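Side-chain contacts in adenosine kinase, putative (Trypanosoma brucei, PDB 3OTX), which probably phosphorylates adenosine to AMP with ATP as phosphate donor and magnesium as cofactor, a step of purine salvage: residues A[182-187]-A[215-220]; A[186-191]-A[254-259]; A[241-246]-A[278-283]; A[264-267]-A[271-274]. The protein carries 1 engineered substitution. All blocks are in the same frame, centred on the assembly; numbering follows the deposited sequence. Where two conformers were deposited one is given.

How the interactions relate
Helix 177-189 comes first and serves two contacts. Interaction 1 closes a loop from it to the turn just before strand 220-224. Interaction 2 starts from the end of the same helix and reaches the loop before strand 262-267. The two share Lys186 and Ala187 and touch, for Asp219 meets the hydroxyl of Tyr255. Interaction 3 joins helix 242-251 to strand 279-283, at one edge of the large sheet. It opens before interaction 2 has closed, so these two cross along the chain. Interaction 4 is the hairpin of strands 262-267 and 270-276, and lies within the span of interaction 3. Interactions 3 and 4 meet in one sheet, where strands 270-276 and 279-283 are neighbours.

Interaction 1: residues A[182-187]-A[215-220]; sequences QACRKA and LPYTDI
A sulfur-aromatic contact links helix 177-189 to the turn before strand 220-224, where Cys184 meets Tyr217. The Cys184 side chain points at the turn. Its CB lies 3.6 Å from Tyr217 CB, and is about as near to CG at the root of the ring. Cys184 SG also packs on Tyr217 CB. The sulfur stands 4.9 Å from the centroid of the Tyr217 ring. It lies 44° off the ring normal, so the approach is oblique. Tyr217 CG is anti to its own carbonyl carbon (chi1 -66°), and the ring reaches across the side of the helix, out toward Arg185. There Arg185 CG comes within 4.3 Å of Tyr217 CE2, a looser contact.

The setting is one layer of the alpha/beta core of a PfkB-family kinase. Helix 177-189 packs on strands 165-169 and 193-197, and Cys184 also touches Phe194 of the latter. The 3-10 segment 215-217 leads out of helix 208-214.

No direct hydrogen bond joins the two segments, but two waters lie between them. One is 2.8 Å from Cys184 O and within reach of Tyr217 O, so it sits between two backbone carbonyls. The other is 2.7 Å from Tyr217 OH. It also accepts from Arg185 NH1 at 3.2 Å, in the plane of the guanidinium.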
# COMPACT_ATOMS: atom_id res chain seq x y z
N GLN A 182 7.84 -2.90 -15.84
CA GLN A 182 8.89 -3.93 -15.78
C GLN A 182 8.42 -5.10 -14.92
O GLN A 182 8.54 -6.25 -15.31
CB GLN A 182 10.21 -3.38 -15.25
CG GLN A 182 11.29 -4.45 -15.08
CD GLN A 182 12.57 -3.90 -14.51
OE1 GLN A 182 12.96 -2.77 -14.82
NE2 GLN A 182 13.24 -4.69 -13.68
N ALA A 183 7.87 -4.80 -13.75
CA ALA A 183 7.33 -5.88 -12.91
C ALA A 183 6.10 -6.55 -13.51
O ALA A 183 5.91 -7.76 -13.36
CB ALA A 183 6.99 -5.35 -11.51
N CYS A 184 5.24 -5.78 -14.20
CA CYS A 184 4.10 -6.40 -14.87
C CYS A 184 4.53 -7.46 -15.88
O CYS A 184 3.93 -8.54 -15.92
CB CYS A 184 3.33 -5.32 -15.63
SG CYS A 184 2.40 -4.20 -14.60
N ARG A 185 5.53 -7.14 -16.68
CA ARG A 185 6.07 -8.09 -17.64
C ARG A 185 6.77 -9.25 -16.94
O ARG A 185 6.66 -10.40 -17.38
CB ARG A 185 6.99 -7.37 -18.62
CG ARG A 185 6.21 -6.42 -19.56
CD ARG A 185 7.12 -5.81 -20.66
NE ARG A 185 8.36 -5.23 -20.13
CZ ARG A 185 8.50 -3.95 -19.74
NH1 ARG A 185 7.50 -3.08 -19.86
NH2 ARG A 185 9.67 -3.55 -19.25
N LYS A 186 7.51 -8.98 -15.85
CA LYS A 186 8.16 -10.07 -15.13
C LYS A 186 7.15 -11.06 -14.54
O LYS A 186 7.37 -12.28 -14.58
CB LYS A 186 9.05 -9.49 -14.03
CG LYS A 186 9.78 -10.54 -13.24
CD LYS A 186 10.84 -11.29 -14.09
CE LYS A 186 11.97 -10.37 -14.60
NZ LYS A 186 13.05 -11.11 -15.34
N ALA A 187 6.05 -10.54 -13.99
CA ALA A 187 5.02 -11.42 -13.43
C ALA A 187 4.51 -12.40 -14.50
O ALA A 187 4.29 -13.58 -14.22
CB ALA A 187 3.87 -10.61 -12.90
N LEU A 215 -3.27 -1.40 -15.63
CA LEU A 215 -4.43 -2.25 -15.32
C LEU A 215 -4.57 -3.55 -16.15
O LEU A 215 -4.89 -4.59 -15.59
CB LEU A 215 -5.74 -1.46 -15.40
CG LEU A 215 -5.91 -0.48 -14.25
CD1 LEU A 215 -7.06 0.46 -14.67
CD2 LEU A 215 -6.22 -1.22 -12.97
N PRO A 216 -4.32 -3.49 -17.47
CA PRO A 216 -4.44 -4.74 -18.25
C PRO A 216 -3.54 -5.87 -17.73
O PRO A 216 -3.87 -7.05 -17.88
CB PRO A 216 -3.98 -4.34 -19.64
CG PRO A 216 -4.11 -2.85 -19.69
CD PRO A 216 -3.88 -2.36 -18.29
N TYR A 217 -2.41 -5.51 -17.12
CA TYR A 217 -1.45 -6.51 -16.62
C TYR A 217 -1.74 -6.87 -15.17
O TYR A 217 -1.01 -7.65 -14.57
CB TYR A 217 -0.03 -5.92 -16.67
CG TYR A 217 0.60 -5.61 -17.99
CD1 TYR A 217 0.62 -4.30 -18.49
CD2 TYR A 217 1.26 -6.61 -18.72
CE1 TYR A 217 1.26 -4.00 -19.70
CE2 TYR A 217 1.91 -6.32 -19.91
CZ TYR A 217 1.90 -5.02 -20.40
OH TYR A 217 2.55 -4.76 -21.59
N THR A 218 -2.77 -6.25 -14.59
CA THR A 218 -3.04 -6.39 -13.16
C THR A 218 -4.04 -7.51 -12.94
O THR A 218 -5.19 -7.44 -13.41
CB THR A 218 -3.54 -5.07 -12.58
OG1 THR A 218 -2.51 -4.06 -12.75
CG2 THR A 218 -3.81 -5.22 -11.08
N ASP A 219 -3.60 -8.56 -12.23
CA ASP A 219 -4.53 -9.61 -11.84
C ASP A 219 -5.46 -9.22 -10.68
O ASP A 219 -6.68 -9.42 -10.79
CB ASP A 219 -3.77 -10.87 -11.49
CG ASP A 219 -2.81 -11.28 -12.59
OD1 ASP A 219 -3.27 -11.66 -13.68
OD2 ASP A 219 -1.61 -11.23 -12.38
N ILE A 220 -4.92 -8.63 -9.61
CA ILE A 220 -5.76 -8.35 -8.45
C ILE A 220 -5.69 -6.84 -8.19
O ILE A 220 -4.61 -6.27 -8.08
CB ILE A 220 -5.30 -9.14 -7.22
CG1 ILE A 220 -5.25 -10.65 -7.54
CG2 ILE A 220 -6.19 -8.82 -6.03
CD1 ILE A 220 -5.36 -11.55 -6.32
O HOH W 1 1.29 -9.15 -15.15
O HOH W 2 4.66 -3.18 -21.29

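Interaction 2: residues A[186-191]-A[254-259]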
# COMPACT_ATOMS: atom_id res chain seq x y z
N LYS A 186 7.51 -8.98 -15.85
CA LYS A 186 8.16 -10.07 -15.13
C LYS A 186 7.15 -11.06 -14.54
O LYS A 186 7.37 -12.28 -14.58
CB LYS A 186 9.05 -9.49 -14.03
CG LYS A 186 9.78 -10.54 -13.24
CD LYS A 186 10.84 -11.29 -14.09
CE LYS A 186 11.97 -10.37 -14.60
NZ LYS A 186 13.05 -11.11 -15.34
N ALA A 187 6.05 -10.54 -13.99
CA ALA A 187 5.02 -11.42 -13.43
C ALA A 187 4.51 -12.40 -14.50
O ALA A 187 4.29 -13.58 -14.22
CB ALA A 187 3.87 -10.61 -12.90
N ARG A 188 4.38 -11.94 -15.75
CA ARG A 188 3.98 -12.85 -16.84
C ARG A 188 5.06 -13.89 -17.13
O ARG A 188 4.76 -15.08 -17.26
CB ARG A 188 3.61 -12.08 -18.11
CG ARG A 188 2.41 -11.14 -17.91
CD ARG A 188 1.11 -11.92 -17.88
NE ARG A 188 -0.04 -11.04 -17.69
CZ ARG A 188 -0.59 -10.28 -18.64
NH1 ARG A 188 -0.12 -10.30 -19.90
NH2 ARG A 188 -1.60 -9.50 -18.34
N GLU A 189 6.31 -13.43 -17.20
CA GLU A 189 7.46 -14.29 -17.45
C GLU A 189 7.53 -15.47 -16.48
O GLU A 189 7.82 -16.58 -16.89
CB GLU A 189 8.78 -13.49 -17.41
CG GLU A 189 10.06 -14.36 -17.68
CD GLU A 189 11.36 -13.56 -17.47
OE1 GLU A 189 11.33 -12.34 -17.23
OE2 GLU A 189 12.44 -14.16 -17.63
N VAL A 190 7.31 -15.19 -15.20
CA VAL A 190 7.41 -16.24 -14.18
C VAL A 190 6.08 -16.94 -13.85
O VAL A 190 6.02 -17.73 -12.91
CB VAL A 190 8.07 -15.69 -12.89
CG1 VAL A 190 9.42 -15.06 -13.21
CG2 VAL A 190 7.17 -14.65 -12.23
N ASP A 191 5.02 -16.69 -14.63
CA ASP A 191 3.69 -17.25 -14.36
C ASP A 191 3.28 -16.92 -12.91
O ASP A 191 2.80 -17.80 -12.18
CB ASP A 191 3.64 -18.76 -14.59
CG ASP A 191 2.22 -19.30 -14.65
OD1 ASP A 191 1.32 -18.54 -15.07
OD2 ASP A 191 1.99 -20.46 -14.27
N PRO A 254 -9.81 -3.50 -19.01
CA PRO A 254 -8.98 -4.36 -19.87
C PRO A 254 -8.16 -5.32 -19.01
O PRO A 254 -7.66 -4.91 -17.97
CB PRO A 254 -8.07 -3.34 -20.57
CG PRO A 254 -8.95 -2.15 -20.74
CD PRO A 254 -9.76 -2.09 -19.44
N TYR A 255 -8.07 -6.57 -19.45
CA TYR A 255 -7.30 -7.59 -18.74
C TYR A 255 -6.73 -8.57 -19.75
O TYR A 255 -7.48 -9.17 -20.53
CB TYR A 255 -8.18 -8.36 -17.75
CG TYR A 255 -7.45 -9.44 -16.98
CD1 TYR A 255 -6.29 -9.15 -16.25
CD2 TYR A 255 -7.92 -10.75 -16.97
CE1 TYR A 255 -5.62 -10.14 -15.53
CE2 TYR A 255 -7.26 -11.77 -16.25
CZ TYR A 255 -6.12 -11.45 -15.52
OH TYR A 255 -5.47 -12.46 -14.84
N THR A 256 -5.41 -8.72 -19.73
CA THR A 256 -4.72 -9.61 -20.68
C THR A 256 -4.05 -10.80 -19.98
O THR A 256 -3.25 -11.51 -20.59
CB THR A 256 -3.65 -8.83 -21.48
OG1 THR A 256 -2.72 -8.20 -20.60
CG2 THR A 256 -4.29 -7.76 -22.38
N GLY A 257 -4.34 -11.00 -18.70
CA GLY A 257 -3.72 -12.10 -17.97
C GLY A 257 -4.49 -13.41 -18.05
O GLY A 257 -5.54 -13.49 -18.66
N THR A 258 -3.93 -14.43 -17.39
CA THR A 258 -4.48 -15.77 -17.44
C THR A 258 -4.84 -16.31 -16.06
O THR A 258 -5.60 -17.30 -15.96
CB THR A 258 -3.50 -16.76 -18.12
OG1 THR A 258 -2.27 -16.76 -17.41
CG2 THR A 258 -3.25 -16.37 -19.57
N LYS A 259 -4.31 -15.68 -14.99
CA LYS A 259 -4.57 -16.14 -13.61
C LYS A 259 -6.00 -15.87 -13.18
O LYS A 259 -6.53 -16.60 -12.36
CB LYS A 259 -3.63 -15.49 -12.59
CG LYS A 259 -2.14 -15.89 -12.70
CD LYS A 259 -1.89 -17.32 -12.25
CE LYS A 259 -0.45 -17.67 -12.50
NZ LYS A 259 -0.08 -18.95 -11.84
O HOH W 3 -1.99 -18.49 -15.40
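Two polar contacts join the end of helix 177-189 to the loop before strand 262-267: Arg188 to Thr256, and Asp191 to Lys259. The first is a hydrogen bond. Arg188 NH2 gives a nearly straight bond to Thr256 OG1, 2.8 Å long with an angle of 167° at the hydrogen. The hydroxyl lies in the guanidinium plane, at its edge. A second bond, from Arg188 NH1 to the same oxygen, is weak. Arg188 bends at chi2 (-77°), which carries its end across to the loop. There its side chain crosses that of Thr256 at about a right angle. Thr256 OG1 is also bonded to Pro216 O.

Packing covers one face of the guanidinium. Gly257 CA and Thr256 O lie over it, with the carbonyl oxygen 3.5 Å from Arg188 CZ and offset toward the rim.

The helix ends in a Schellman motif. Asp191, with positive phi, is its C-prime residue; Asp191 N bonds to Arg188 O, and the next backbone N to Ala187 O. This turn presents both the carbonyl and the carboxylate of Asp191 to Lys259.

Lys259 makes one hydrogen bond and one long salt bridge. Lys259 NZ donates to Asp191 O at 3.1 Å, from above the carbonyl plane. The salt bridge, Lys259 NZ to Asp191 OD2, is 3.5 Å. Lys259 CE lies 3.2 Å from Asp191 OD1. A water bonded to Thr258 OG1 at 2.7 Å reaches Asp191 OD1 only weakly.

Interaction 3: residues A[241-246]-A[278-283]; sequences CVEEIA and DGVETV
The first turn of helix 242-251 packs against strand 279-283, the outermost strand at its end of the large sheet. Glu243 lies across Val280 and Thr282, two residues apart on the strand. All the contact is van der Waals, and no hydrogen bond crosses between the two segments. Val280 points toward the helix. Its CG1 meets the carbon part of the glutamate, with Val280 CG1 and Glu243 CG 4.0 Å apart. Its other methyl, CG2, lies 4.1 Å from the backbone oxygen Glu243 O. The two side chains run obliquely to each other.

Farther out, the carboxylate comes to the threonine. Glu243 OE2 stands 3.5 Å from Thr282 CG2, so it meets the methyl and not the hydroxyl. Here the side chains cross at about a right angle. Glu243 is extended beyond CG (chi2 -172°), and this lets one side chain span both strand residues.

Cys241 is at the N-cap of the helix. A weak bond from Glu244 N to Cys241 SG belongs to one of two conformers and is doubtful. Cys241 has been seen in interchain disulfides in crystals of this protein.

On the inner side of the helix, Val242 and Ala246 pack on Phe265 and Val273 of the adjoining strands. Strand 279-283 pairs with strand 270-276 through backbone bonds of Glu281 and Val283. On the other face of the sheet, Val283 packs on helix 317-332.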
# COMPACT_ATOMS: atom_id res chain seq x y z
N CYS A 241 -22.48 1.82 -6.22
CA CYS A 241 -22.65 0.51 -5.63
C CYS A 241 -21.34 -0.27 -5.71
O CYS A 241 -20.92 -0.65 -6.80
CB CYS A 241 -23.77 -0.22 -6.37
SG CYS A 241 -24.08 -1.86 -5.79
N VAL A 242 -20.71 -0.51 -4.56
CA VAL A 242 -19.39 -1.13 -4.53
C VAL A 242 -19.38 -2.51 -5.16
O VAL A 242 -18.41 -2.88 -5.86
CB VAL A 242 -18.83 -1.14 -3.09
CG1 VAL A 242 -17.47 -1.81 -3.02
CG2 VAL A 242 -18.77 0.30 -2.55
N GLU A 243 -20.44 -3.29 -4.93
CA GLU A 243 -20.54 -4.60 -5.57
C GLU A 243 -20.55 -4.45 -7.09
O GLU A 243 -19.84 -5.17 -7.77
CB GLU A 243 -21.78 -5.37 -5.09
CG GLU A 243 -21.58 -5.92 -3.68
CD GLU A 243 -22.71 -6.84 -3.25
OE1 GLU A 243 -23.28 -7.56 -4.10
OE2 GLU A 243 -23.02 -6.84 -2.05
N GLU A 244 -21.31 -3.49 -7.60
CA GLU A 244 -21.41 -3.29 -9.06
C GLU A 244 -20.08 -2.78 -9.63
O GLU A 244 -19.63 -3.23 -10.67
CB GLU A 244 -22.58 -2.34 -9.41
CG GLU A 244 -22.74 -2.03 -10.90
CD GLU A 244 -23.03 -3.27 -11.74
OE1 GLU A 244 -23.42 -4.32 -11.18
OE2 GLU A 244 -22.83 -3.18 -12.97
N ILE A 245 -19.43 -1.87 -8.91
CA ILE A 245 -18.11 -1.38 -9.33
C ILE A 245 -17.12 -2.54 -9.43
O ILE A 245 -16.37 -2.64 -10.41
CB ILE A 245 -17.60 -0.24 -8.40
CG1 ILE A 245 -18.60 0.92 -8.44
CG2 ILE A 245 -16.21 0.25 -8.83
CD1 ILE A 245 -18.40 1.96 -7.32
N ALA A 246 -17.12 -3.41 -8.43
CA ALA A 246 -16.26 -4.61 -8.45
C ALA A 246 -16.57 -5.54 -9.64
O ALA A 246 -15.64 -5.97 -10.34
CB ALA A 246 -16.32 -5.36 -7.11
N ASP A 278 -16.34 -15.35 -11.53
CA ASP A 278 -17.32 -16.33 -11.04
C ASP A 278 -18.48 -15.71 -10.29
O ASP A 278 -19.45 -16.39 -9.96
CB ASP A 278 -16.64 -17.36 -10.13
CG ASP A 278 -15.83 -18.39 -10.91
OD1 ASP A 278 -16.06 -18.54 -12.13
OD2 ASP A 278 -14.97 -19.04 -10.29
N GLY A 279 -18.38 -14.41 -9.99
CA GLY A 279 -19.42 -13.69 -9.27
C GLY A 279 -18.85 -12.78 -8.20
O GLY A 279 -17.64 -12.64 -8.05
N VAL A 280 -19.74 -12.15 -7.45
CA VAL A 280 -19.38 -11.23 -6.39
C VAL A 280 -19.87 -11.79 -5.07
O VAL A 280 -21.03 -12.22 -4.97
CB VAL A 280 -20.03 -9.85 -6.63
CG1 VAL A 280 -19.64 -8.89 -5.52
CG2 VAL A 280 -19.61 -9.29 -7.99
N GLU A 281 -18.99 -11.78 -4.06
CA GLU A 281 -19.35 -12.20 -2.71
C GLU A 281 -18.97 -11.09 -1.74
O GLU A 281 -18.22 -10.16 -2.07
CB GLU A 281 -18.55 -13.42 -2.28
CG GLU A 281 -18.45 -14.56 -3.24
CD GLU A 281 -17.24 -15.43 -2.93
OE1 GLU A 281 -17.05 -15.78 -1.74
OE2 GLU A 281 -16.48 -15.75 -3.87
N THR A 282 -19.49 -11.19 -0.52
CA THR A 282 -19.07 -10.30 0.54
C THR A 282 -18.48 -11.14 1.67
O THR A 282 -18.96 -12.25 1.96
CB THR A 282 -20.22 -9.41 1.06
OG1 THR A 282 -21.35 -10.22 1.38
CG2 THR A 282 -20.65 -8.39 -0.01
N VAL A 283 -17.42 -10.61 2.27
CA VAL A 283 -16.76 -11.26 3.38
C VAL A 283 -16.94 -10.39 4.63
O VAL A 283 -16.38 -9.29 4.71
CB VAL A 283 -15.25 -11.40 3.09
CG1 VAL A 283 -14.55 -12.17 4.19
CG2 VAL A 283 -15.02 -12.05 1.73

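Interaction 4: residues A[264-267]-A[271-274]; sequences VFTR and STVL. With AP5 (bis(adenosine)-5'-pentaphosphate), chain C.
Backbone bonds pair Phe265 with Val273, a hydrogen-bonded antiparallel pair. Phe265 N donates to Val273 O at 2.9 Å, and Val273 N to Phe265 O at 2.8 Å. Val264 and Leu274 form the next, non-hydrogen-bonded pair. The strand axes run at 168°, nearly antiparallel.

Side-chain bonds close the turn end of the hairpin. Arg267 grips Ser271 side-on with two nitrogens. Arg267 NE bonds to Ser271 O at 2.7 Å, and Arg267 NH2 to Ser271 OG at 2.8 Å. The hydroxyl lies in the guanidinium plane, while the carbonyl oxygen is tilted 18° from it. A bend at chi3 (-66°) turns the group back over the neighbouring strand. Val273 CG2 then lies over the centre of one guanidinium face, 3.7 Å from Arg267 CZ.

Apolar contacts fill the other face of the sheet. Val264 CG1 touches Thr272 CG2 at 3.7 Å. The side chains of Val264 and Leu274 lie side by side and meet at CG2 and CD1. Phe265 and Val273 pack instead under helix 242-251.

Thr266 binds the ligand directly, and Thr272 and Arg267 N reach it through a water. Thr266 OG1 donates to AP5 O2A, a phosphate oxygen, at 2.8 Å. The water accepts from Arg267 N and also bonds to Thr272 OG1 and to the ribose oxygen AP5 O3F, 2.7 Å away. Thr272 OG1 has a further partner in His325 NE2. Asn224 and Asp268 also bond AP5. Thr266 is an observed ADP-binding residue, so this beta hairpin forms one wall of the nucleotide site in a PfkB-family, ribokinase-like fold.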
# COMPACT_ATOMS: atom_id res chain seq x y z
N VAL A 264 -10.97 -6.59 -4.94
CA VAL A 264 -11.23 -6.65 -3.50
C VAL A 264 -11.40 -5.22 -3.00
O VAL A 264 -10.45 -4.44 -3.07
CB VAL A 264 -10.02 -7.25 -2.75
CG1 VAL A 264 -10.28 -7.31 -1.23
CG2 VAL A 264 -9.66 -8.64 -3.29
N PHE A 265 -12.58 -4.87 -2.50
CA PHE A 265 -12.85 -3.51 -1.99
C PHE A 265 -13.27 -3.62 -0.53
O PHE A 265 -14.32 -4.21 -0.21
CB PHE A 265 -13.98 -2.81 -2.76
CG PHE A 265 -13.67 -2.48 -4.18
CD1 PHE A 265 -12.39 -2.10 -4.56
CD2 PHE A 265 -14.70 -2.50 -5.14
CE1 PHE A 265 -12.11 -1.75 -5.89
CE2 PHE A 265 -14.44 -2.15 -6.47
CZ PHE A 265 -13.13 -1.79 -6.83
N THR A 266 -12.46 -3.04 0.35
CA THR A 266 -12.75 -3.04 1.77
C THR A 266 -13.70 -1.90 2.11
O THR A 266 -13.76 -0.87 1.41
CB THR A 266 -11.47 -2.94 2.63
OG1 THR A 266 -10.78 -1.71 2.32
CG2 THR A 266 -10.52 -4.10 2.33
N ARG A 267 -14.44 -2.10 3.22
CA ARG A 267 -15.50 -1.18 3.58
C ARG A 267 -15.53 -0.86 5.07
O ARG A 267 -16.60 -0.70 5.64
CB ARG A 267 -16.87 -1.69 3.09
CG ARG A 267 -16.93 -1.77 1.54
CD ARG A 267 -18.37 -1.81 1.10
NE ARG A 267 -18.96 -3.06 1.55
CZ ARG A 267 -20.11 -3.52 1.09
NH1 ARG A 267 -20.79 -2.82 0.19
NH2 ARG A 267 -20.59 -4.68 1.53
N SER A 271 -18.92 -5.21 5.18
CA SER A 271 -18.24 -6.35 4.56
C SER A 271 -17.32 -5.99 3.38
O SER A 271 -17.53 -5.01 2.66
CB SER A 271 -19.27 -7.42 4.16
OG SER A 271 -20.07 -6.93 3.10
N THR A 272 -16.27 -6.79 3.23
CA THR A 272 -15.35 -6.65 2.14
C THR A 272 -15.97 -7.28 0.89
O THR A 272 -16.53 -8.38 0.95
CB THR A 272 -14.01 -7.32 2.46
OG1 THR A 272 -13.32 -6.52 3.44
CG2 THR A 272 -13.11 -7.41 1.22
N VAL A 273 -15.88 -6.56 -0.21
CA VAL A 273 -16.46 -7.01 -1.49
C VAL A 273 -15.37 -7.76 -2.28
O VAL A 273 -14.26 -7.27 -2.41
CB VAL A 273 -17.02 -5.81 -2.30
CG1 VAL A 273 -17.47 -6.22 -3.72
CG2 VAL A 273 -18.19 -5.18 -1.58
N LEU A 274 -15.68 -8.97 -2.68
CA LEU A 274 -14.72 -9.84 -3.35
C LEU A 274 -15.35 -10.28 -4.67
O LEU A 274 -16.38 -10.94 -4.67
CB LEU A 274 -14.43 -11.08 -2.48
CG LEU A 274 -13.55 -12.21 -3.03
CD1 LEU A 274 -12.13 -11.73 -3.39
CD2 LEU A 274 -13.44 -13.40 -2.06
PA AP5 C . -10.75 0.23 5.56
O1A AP5 C . -11.24 1.39 6.43
O2A AP5 C . -11.68 -0.12 4.42
O3A AP5 C . -9.30 0.50 4.90
PB AP5 C . -8.75 1.90 4.32
O1B AP5 C . -9.84 2.88 4.03
O2B AP5 C . -7.82 1.56 3.21
O3B AP5 C . -7.94 2.38 5.60
PG AP5 C . -7.39 3.80 6.08
O1G AP5 C . -7.27 3.73 7.58
O2G AP5 C . -8.28 4.97 5.74
O3G AP5 C . -5.98 3.77 5.44
PD AP5 C . -4.79 4.87 5.46
O1D AP5 C . -5.13 6.12 6.24
O2D AP5 C . -4.37 5.01 4.02
O3D AP5 C . -3.69 4.09 6.33
PE AP5 C . -2.60 3.04 5.77
O1E AP5 C . -3.23 2.17 4.72
O2E AP5 C . -1.92 2.35 6.95
O5F AP5 C . -10.43 -1.00 6.54
C5F AP5 C . -9.79 -2.18 6.04
C4F AP5 C . -10.12 -3.33 6.96
O4F AP5 C . -9.78 -3.00 8.31
C3F AP5 C . -11.61 -3.67 7.05
O3F AP5 C . -11.96 -4.56 6.02
C2F AP5 C . -11.75 -4.22 8.44
O2F AP5 C . -11.35 -5.56 8.46
C1F AP5 C . -10.72 -3.41 9.23
N9A AP5 C . -11.28 -2.19 9.87
C8A AP5 C . -11.04 -0.87 9.50
N7A AP5 C . -11.72 -0.07 10.36
C5A AP5 C . -12.36 -0.84 11.27
C6A AP5 C . -13.13 -0.58 12.38
N6A AP5 C . -13.33 0.67 12.81
N1A AP5 C . -13.62 -1.63 13.11
C2A AP5 C . -13.33 -2.95 12.80
N3A AP5 C . -12.54 -3.20 11.70
C4A AP5 C . -12.05 -2.18 10.97
O5J AP5 C . -1.52 3.99 5.02
C5J AP5 C . -0.80 4.96 5.76
C4J AP5 C . 0.55 5.05 5.07
O4J AP5 C . 0.44 5.71 3.80
C3J AP5 C . 1.57 5.92 5.82
O3J AP5 C . 2.50 5.05 6.46
C2J AP5 C . 2.20 6.81 4.73
O2J AP5 C . 3.62 6.85 4.79
C1J AP5 C . 1.73 6.13 3.47
N9B AP5 C . 1.71 7.02 2.29
C8B AP5 C . 1.01 8.19 2.20
N7B AP5 C . 1.29 8.72 0.99
C5B AP5 C . 2.17 7.90 0.33
C6B AP5 C . 2.77 7.96 -0.93
N6B AP5 C . 2.64 9.00 -1.78
N1B AP5 C . 3.64 6.95 -1.24
C2B AP5 C . 3.85 5.85 -0.44
N3B AP5 C . 3.29 5.81 0.82
C4B AP5 C . 2.43 6.81 1.16
O HOH W 4 -14.31 -4.41 4.74